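Gamma-glutamyltransferase 1 Threonine peptidase. MEROPS family T03 (Pseudomonas nitroreducens, PDB 7D9E) is a gamma-glutamyltransferase of the Ntn-hydrolase clan that probably transfers the gamma-glutamyl group of its donor to amines or water, including in theanine synthesis. Local coordinates at residues Val66-Pro69 with Glu70-Asn73; Tyr299-Leu302 with Leu303-Glu307. All coordinates share one frame; numbering follows the deposited sequence.

Contact 1: Val66-Pro69 with Glu70-Asn73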
ATOM      1  N   VAL A  66      -0.640  -3.553 -16.408  1.00 16.99           N
ATOM      2  CA  VAL A  66      -0.228  -4.514 -17.414  1.00 16.38           C
ATOM      3  C   VAL A  66       1.044  -5.249 -17.003  1.00 15.48           C
ATOM      4  O   VAL A  66       1.099  -6.480 -17.034  1.00 15.26           O
ATOM      5  CB  VAL A  66      -0.040  -3.808 -18.774  1.00 16.63           C
ATOM      6  CG1 VAL A  66       0.431  -4.810 -19.817  1.00 17.72           C
ATOM      7  CG2 VAL A  66      -1.321  -3.120 -19.211  1.00 18.63           C
ATOM      8  N   THR A  67       2.084  -4.509 -16.617  1.00 17.35           N
ATOM      9  CA  THR A  67       3.409  -5.085 -16.433  1.00 16.20           C
ATOM     10  C   THR A  67       3.670  -5.610 -15.034  1.00 15.57           C
ATOM     11  O   THR A  67       4.654  -6.334 -14.855  1.00 15.97           O
ATOM     12  CB  THR A  67       4.509  -4.074 -16.808  1.00 15.60           C
ATOM     13  OG1 THR A  67       4.515  -2.998 -15.861  1.00 16.59           O
ATOM     14  CG2 THR A  67       4.285  -3.537 -18.219  1.00 19.00           C
ATOM     15  N   TYR A  68       2.817  -5.281 -14.048  1.00 15.11           N
ATOM     16  CA  TYR A  68       3.203  -5.681 -12.705  1.00 15.06           C
ATOM     17  C   TYR A  68       1.833  -6.254 -12.185  1.00 17.22           C
ATOM     18  O   TYR A  68       1.328  -5.807 -11.150  1.00 15.72           O
ATOM     19  CB  TYR A  68       3.527  -4.461 -11.914  1.00 16.87           C
ATOM     20  CG  TYR A  68       4.417  -4.625 -10.694  1.00 13.93           C
ATOM     21  CD1 TYR A  68       5.781  -4.570 -10.869  1.00 14.42           C
ATOM     22  CD2 TYR A  68       3.958  -5.038  -9.474  1.00 19.23           C
ATOM     23  CE1 TYR A  68       6.654  -4.701  -9.822  1.00 17.35           C
ATOM     24  CE2 TYR A  68       4.845  -5.232  -8.404  1.00 21.76           C
ATOM     25  CZ  TYR A  68       6.194  -5.067  -8.607  1.00 17.24           C
ATOM     26  OH  TYR A  68       7.126  -5.254  -7.606  1.00 18.44           O
ATOM     27  N   PRO A  69       1.226  -7.221 -12.890  1.00 16.91           N
ATOM     28  CA  PRO A  69      -0.148  -7.651 -12.543  1.00 15.36           C
ATOM     29  C   PRO A  69      -0.292  -8.298 -11.167  1.00 16.46           C
ATOM     30  O   PRO A  69      -1.437  -8.484 -10.691  1.00 18.20           O
ATOM     31  CB  PRO A  69      -0.486  -8.671 -13.642  1.00 19.60           C
ATOM     32  CG  PRO A  69       0.839  -9.153 -14.130  1.00 21.12           C
ATOM     33  CD  PRO A  69       1.729  -7.928 -14.071  1.00 17.87           C
ATOM     34  N   GLU A  70       0.807  -8.668 -10.517  1.00 15.13           N
ATOM     35  CA  GLU A  70       0.698  -9.158  -9.152  1.00 15.68           C
ATOM     36  C   GLU A  70       0.124  -8.101  -8.221  1.00 15.29           C
ATOM     37  O   GLU A  70      -0.416  -8.449  -7.160  1.00 16.68           O
ATOM     38  CB  GLU A  70       2.053  -9.667  -8.665  1.00 16.36           C
ATOM     39  CG  GLU A  70       3.187  -8.662  -8.680  1.00 18.93           C
ATOM     40  CD  GLU A  70       4.016  -8.662  -9.962  1.00 17.12           C
ATOM     41  OE1 GLU A  70       3.424  -8.666 -11.072  1.00 16.52           O
ATOM     42  OE2 GLU A  70       5.270  -8.674  -9.844  1.00 19.66           O
ATOM     43  N   ALA A  71       0.221  -6.820  -8.587  1.00 15.97           N
ATOM     44  CA  ALA A  71      -0.186  -5.747  -7.692  1.00 14.55           C
ATOM     45  C   ALA A  71      -0.747  -4.530  -8.415  1.00 15.63           C
ATOM     46  O   ALA A  71      -1.806  -4.028  -8.035  1.00 15.98           O
ATOM     47  CB  ALA A  71       0.986  -5.339  -6.795  1.00 16.96           C
ATOM     48  N   GLY A  72      -0.058  -4.042  -9.447  1.00 14.54           N
ATOM     49  CA  GLY A  72      -0.667  -3.041 -10.304  1.00 17.82           C
ATOM     50  C   GLY A  72      -1.932  -3.598 -10.913  1.00 14.54           C
ATOM     51  O   GLY A  72      -2.025  -4.797 -11.180  1.00 14.95           O
ATOM     52  N   ASN A  73      -2.927  -2.741 -11.110  1.00 15.71           N
ATOM     53  CA  ASN A  73      -4.241  -3.313 -11.333  1.00 14.27           C
ATOM     54  C   ASN A  73      -5.233  -2.300 -11.871  1.00 16.13           C
ATOM     55  O   ASN A  73      -5.101  -1.096 -11.655  1.00 16.48           O
ATOM     56  CB  ASN A  73      -4.793  -3.843 -10.002  1.00 15.31           C
ATOM     57  CG  ASN A  73      -5.135  -2.731  -9.043  1.00 15.58           C
ATOM     58  OD1 ASN A  73      -6.241  -2.175  -9.084  1.00 16.33           O
ATOM     59  ND2 ASN A  73      -4.192  -2.398  -8.157  1.00 14.84           N
TER
HETATM   60  O   HOH W   1      -3.505  -6.957 -11.764  1.00 17.68           O
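Glu-70 lays its carboxylate over one face of the Tyr-68 ring. The two planes are only 15° apart, and OE2 of Glu-70 lies 3.7 Å above the plane, over the ring centre. CD of Glu-70 comes within 3.7 Å of CD2 of Tyr-68. The acid chain folds back because its CG lies between the backbone N and the carbonyl carbon (chi1 58°) and the chain bends again at chi2. OE1 of Glu-70 also passes CD of Pro-69 at 3.5 Å. At the ring edge, CB of Ala-71 packs against CD2 of Tyr-68 at 4.0 Å.

The carboxylate is held from both chains. Gln-167 bonds to OE1 and also to the backbone O of Thr-67. Arg-186 of the partner chain forms a salt bridge with OE2 and packs on Tyr-68.

Just after helix 53-67 the backbone makes a type I beta turn with Pro-69 and Glu-70 at its corners. Ala-71 N donates to Tyr-68 O at 3.0 Å, almost straight at 169°, and Gly-72 N adds a weak bond to the same O. A water donates to both Pro-69 O and Gly-72 O. Beyond the turn, ND2 of Asn-73 bonds back to O of Ala-71 at 2.9 Å, in the carbonyl plane.

Contact 2: Tyr299-Leu302 with Leu303-Glu307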
ATOM      1  N   TYR A 299      18.052  -0.382  19.550  1.00 21.19           N
ATOM      2  CA  TYR A 299      17.229   0.375  18.616  1.00 21.45           C
ATOM      3  C   TYR A 299      16.001  -0.424  18.217  1.00 18.72           C
ATOM      4  O   TYR A 299      14.877   0.086  18.236  1.00 19.45           O
ATOM      5  CB  TYR A 299      18.054   0.703  17.367  1.00 21.30           C
ATOM      6  CG  TYR A 299      17.308   1.523  16.338  1.00 19.52           C
ATOM      7  CD1 TYR A 299      17.111   2.881  16.522  1.00 18.71           C
ATOM      8  CD2 TYR A 299      16.775   0.934  15.187  1.00 18.34           C
ATOM      9  CE1 TYR A 299      16.418   3.647  15.603  1.00 19.09           C
ATOM     10  CE2 TYR A 299      16.094   1.688  14.264  1.00 18.76           C
ATOM     11  CZ  TYR A 299      15.914   3.051  14.477  1.00 18.85           C
ATOM     12  OH  TYR A 299      15.251   3.826  13.557  1.00 19.40           O
ATOM     13  N   ILE A 300      16.203  -1.692  17.852  1.00 19.87           N
ATOM     14  CA  ILE A 300      15.099  -2.525  17.404  1.00 17.21           C
ATOM     15  C   ILE A 300      14.128  -2.790  18.537  1.00 18.61           C
ATOM     16  O   ILE A 300      12.894  -2.806  18.329  1.00 19.97           O
ATOM     17  CB  ILE A 300      15.650  -3.827  16.785  1.00 19.90           C
ATOM     18  CG1 ILE A 300      16.278  -3.528  15.420  1.00 19.39           C
ATOM     19  CG2 ILE A 300      14.544  -4.883  16.656  1.00 20.14           C
ATOM     20  CD1 ILE A 300      17.135  -4.640  14.849  1.00 21.44           C
ATOM     21  N   HIS A 301      14.655  -2.964  19.750  1.00 20.26           N
ATOM     22  CA  HIS A 301      13.784  -3.148  20.901  1.00 21.23           C
ATOM     23  C   HIS A 301      12.924  -1.912  21.129  1.00 20.09           C
ATOM     24  O   HIS A 301      11.720  -2.018  21.377  1.00 20.35           O
ATOM     25  CB  HIS A 301      14.617  -3.445  22.145  1.00 22.03           C
ATOM     26  CG  HIS A 301      13.831  -3.325  23.401  1.00 22.39           C
ATOM     27  ND1 HIS A 301      12.781  -4.169  23.692  1.00 23.64           N
ATOM     28  CD2 HIS A 301      13.898  -2.436  24.418  1.00 24.99           C
ATOM     29  CE1 HIS A 301      12.250  -3.815  24.849  1.00 24.24           C
ATOM     30  NE2 HIS A 301      12.912  -2.770  25.309  1.00 25.84           N
ATOM     31  N   LEU A 302      13.527  -0.726  21.045  1.00 21.18           N
ATOM     32  CA  LEU A 302      12.767   0.507  21.226  1.00 22.80           C
ATOM     33  C   LEU A 302      11.661   0.624  20.188  1.00 20.05           C
ATOM     34  O   LEU A 302      10.515   0.931  20.531  1.00 21.15           O
ATOM     35  CB  LEU A 302      13.701   1.710  21.159  1.00 22.76           C
ATOM     36  CG  LEU A 302      14.587   1.970  22.384  1.00 22.39           C
ATOM     37  CD1 LEU A 302      15.613   3.054  22.082  1.00 25.90           C
ATOM     38  CD2 LEU A 302      13.730   2.354  23.579  1.00 26.33           C
ATOM     39  N   LEU A 303      11.970   0.369  18.907  1.00 19.28           N
ATOM     40  CA  LEU A 303      10.908   0.448  17.904  1.00 18.34           C
ATOM     41  C   LEU A 303       9.796  -0.542  18.221  1.00 19.13           C
ATOM     42  O   LEU A 303       8.607  -0.229  18.052  1.00 20.04           O
ATOM     43  CB  LEU A 303      11.427   0.194  16.493  1.00 18.79           C
ATOM     44  CG  LEU A 303      12.504   1.119  15.932  1.00 26.42           C
ATOM     45  CD1 LEU A 303      12.482   1.050  14.391  1.00 28.10           C
ATOM     46  CD2 LEU A 303      12.392   2.558  16.388  1.00 23.88           C
ATOM     47  N   SER A 304      10.167  -1.756  18.663  1.00 19.59           N
ATOM     48  CA  SER A 304       9.172  -2.776  18.972  1.00 19.17           C
ATOM     49  C   SER A 304       8.271  -2.339  20.116  1.00 19.93           C
ATOM     50  O   SER A 304       7.062  -2.590  20.085  1.00 19.59           O
ATOM     51  CB  SER A 304       9.854  -4.103  19.302  1.00 20.56           C
ATOM     52  OG  SER A 304      10.661  -4.549  18.205  1.00 20.55           O
ATOM     53  N   GLU A 305       8.838  -1.666  21.125  1.00 18.98           N
ATOM     54  CA  GLU A 305       8.030  -1.197  22.247  1.00 20.08           C
ATOM     55  C   GLU A 305       7.025  -0.153  21.786  1.00 22.21           C
ATOM     56  O   GLU A 305       5.887  -0.111  22.280  1.00 21.77           O
ATOM     57  CB  GLU A 305       8.934  -0.607  23.325  1.00 23.12           C
ATOM     58  CG  GLU A 305       9.630  -1.637  24.192  1.00 23.33           C
ATOM     59  CD  GLU A 305       8.681  -2.301  25.176  1.00 25.57           C
ATOM     60  OE1 GLU A 305       8.085  -1.588  26.025  1.00 26.03           O
ATOM     61  OE2 GLU A 305       8.514  -3.536  25.103  1.00 24.33           O
ATOM     62  N   ILE A 306       7.431   0.707  20.851  1.00 20.72           N
ATOM     63  CA  ILE A 306       6.500   1.678  20.296  1.00 21.01           C
ATOM     64  C   ILE A 306       5.431   0.970  19.473  1.00 19.39           C
ATOM     65  O   ILE A 306       4.232   1.252  19.606  1.00 19.53           O
ATOM     66  CB  ILE A 306       7.252   2.737  19.469  1.00 20.65           C
ATOM     67  CG1 ILE A 306       8.353   3.399  20.300  1.00 22.36           C
ATOM     68  CG2 ILE A 306       6.265   3.778  18.981  1.00 22.42           C
ATOM     69  CD1 ILE A 306       9.185   4.389  19.516  1.00 23.12           C
ATOM     70  N   GLU A 307       5.844   0.008  18.646  1.00 20.06           N
ATOM     71  CA  GLU A 307       4.908  -0.693  17.774  1.00 20.14           C
ATOM     72  C   GLU A 307       3.860  -1.464  18.566  1.00 19.56           C
ATOM     73  O   GLU A 307       2.714  -1.577  18.114  1.00 20.18           O
ATOM     74  CB  GLU A 307       5.665  -1.596  16.795  1.00 19.97           C
ATOM     75  CG  GLU A 307       6.475  -0.740  15.805  1.00 18.54           C
ATOM     76  CD  GLU A 307       7.650  -1.442  15.179  1.00 19.78           C
ATOM     77  OE1 GLU A 307       8.018  -2.548  15.623  1.00 22.67           O
ATOM     78  OE2 GLU A 307       8.225  -0.852  14.237  1.00 20.76           O
TER
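The carbonyl O of Ile-300 is gripped twice by Ser-304. Ser-304 N donates to Ile-300 O at 2.9 Å. Ser-304 OG donates to Ile-300 O at 2.8 Å, from the opposite face of the carbonyl plane. OG can turn back because it sits beside its own backbone N (chi1 -59°). Regular i to i+4 bonds run alongside, such as Leu-303 N to Tyr-299 O, as expected inside an alpha helix.

One turn apart, Leu-303 leans over a face of the Tyr-299 ring. This is a CH-pi contact. CG of Leu-303 lies 4.3 Å from the centroid of the Tyr-299 ring, and CD1 of Leu-303 is 3.7 Å from CE2 of Tyr-299. The phenol OH bonds to Asn-106 of the partner chain.

His-301 and Glu-305 lie side by side and point the same way. The touch is made by CG of Glu-305, 3.5 Å from CE1 of His-301. Their charged atoms do not meet. His-301 bonds through ND1 to Tyr-155 of the partner chain and through NE2 to Asn-345 O, and Glu-305 OE1 bonds to Ser-350 and makes a salt bridge with Arg-309.

Within its chain, helix 297-317 packs through Ile-306 on helix 271-284, and through Leu-302 and Leu-303 on Phe-289 of helix 286-289.

How the contacts relate
Contact 1 comes first along the chain, at the end of helix 53-67 and in the loop before strand 77-84. Contact 2 follows much later, wholly within helix 297-317. Their centres are 34 Å apart, and their nearest atoms are about 22 Å apart, so they do not touch. They share no helix or strand. Contact 1 lies closer to the centre of the chain and near the active site: the side chain of Ala-71 is about 7 Å from the bound DON and packs on Thr-1 of the partner chain. Contact 2 is more peripheral. Both are buried, and both border the partner chain, so they mark two separate places where the two chains meet.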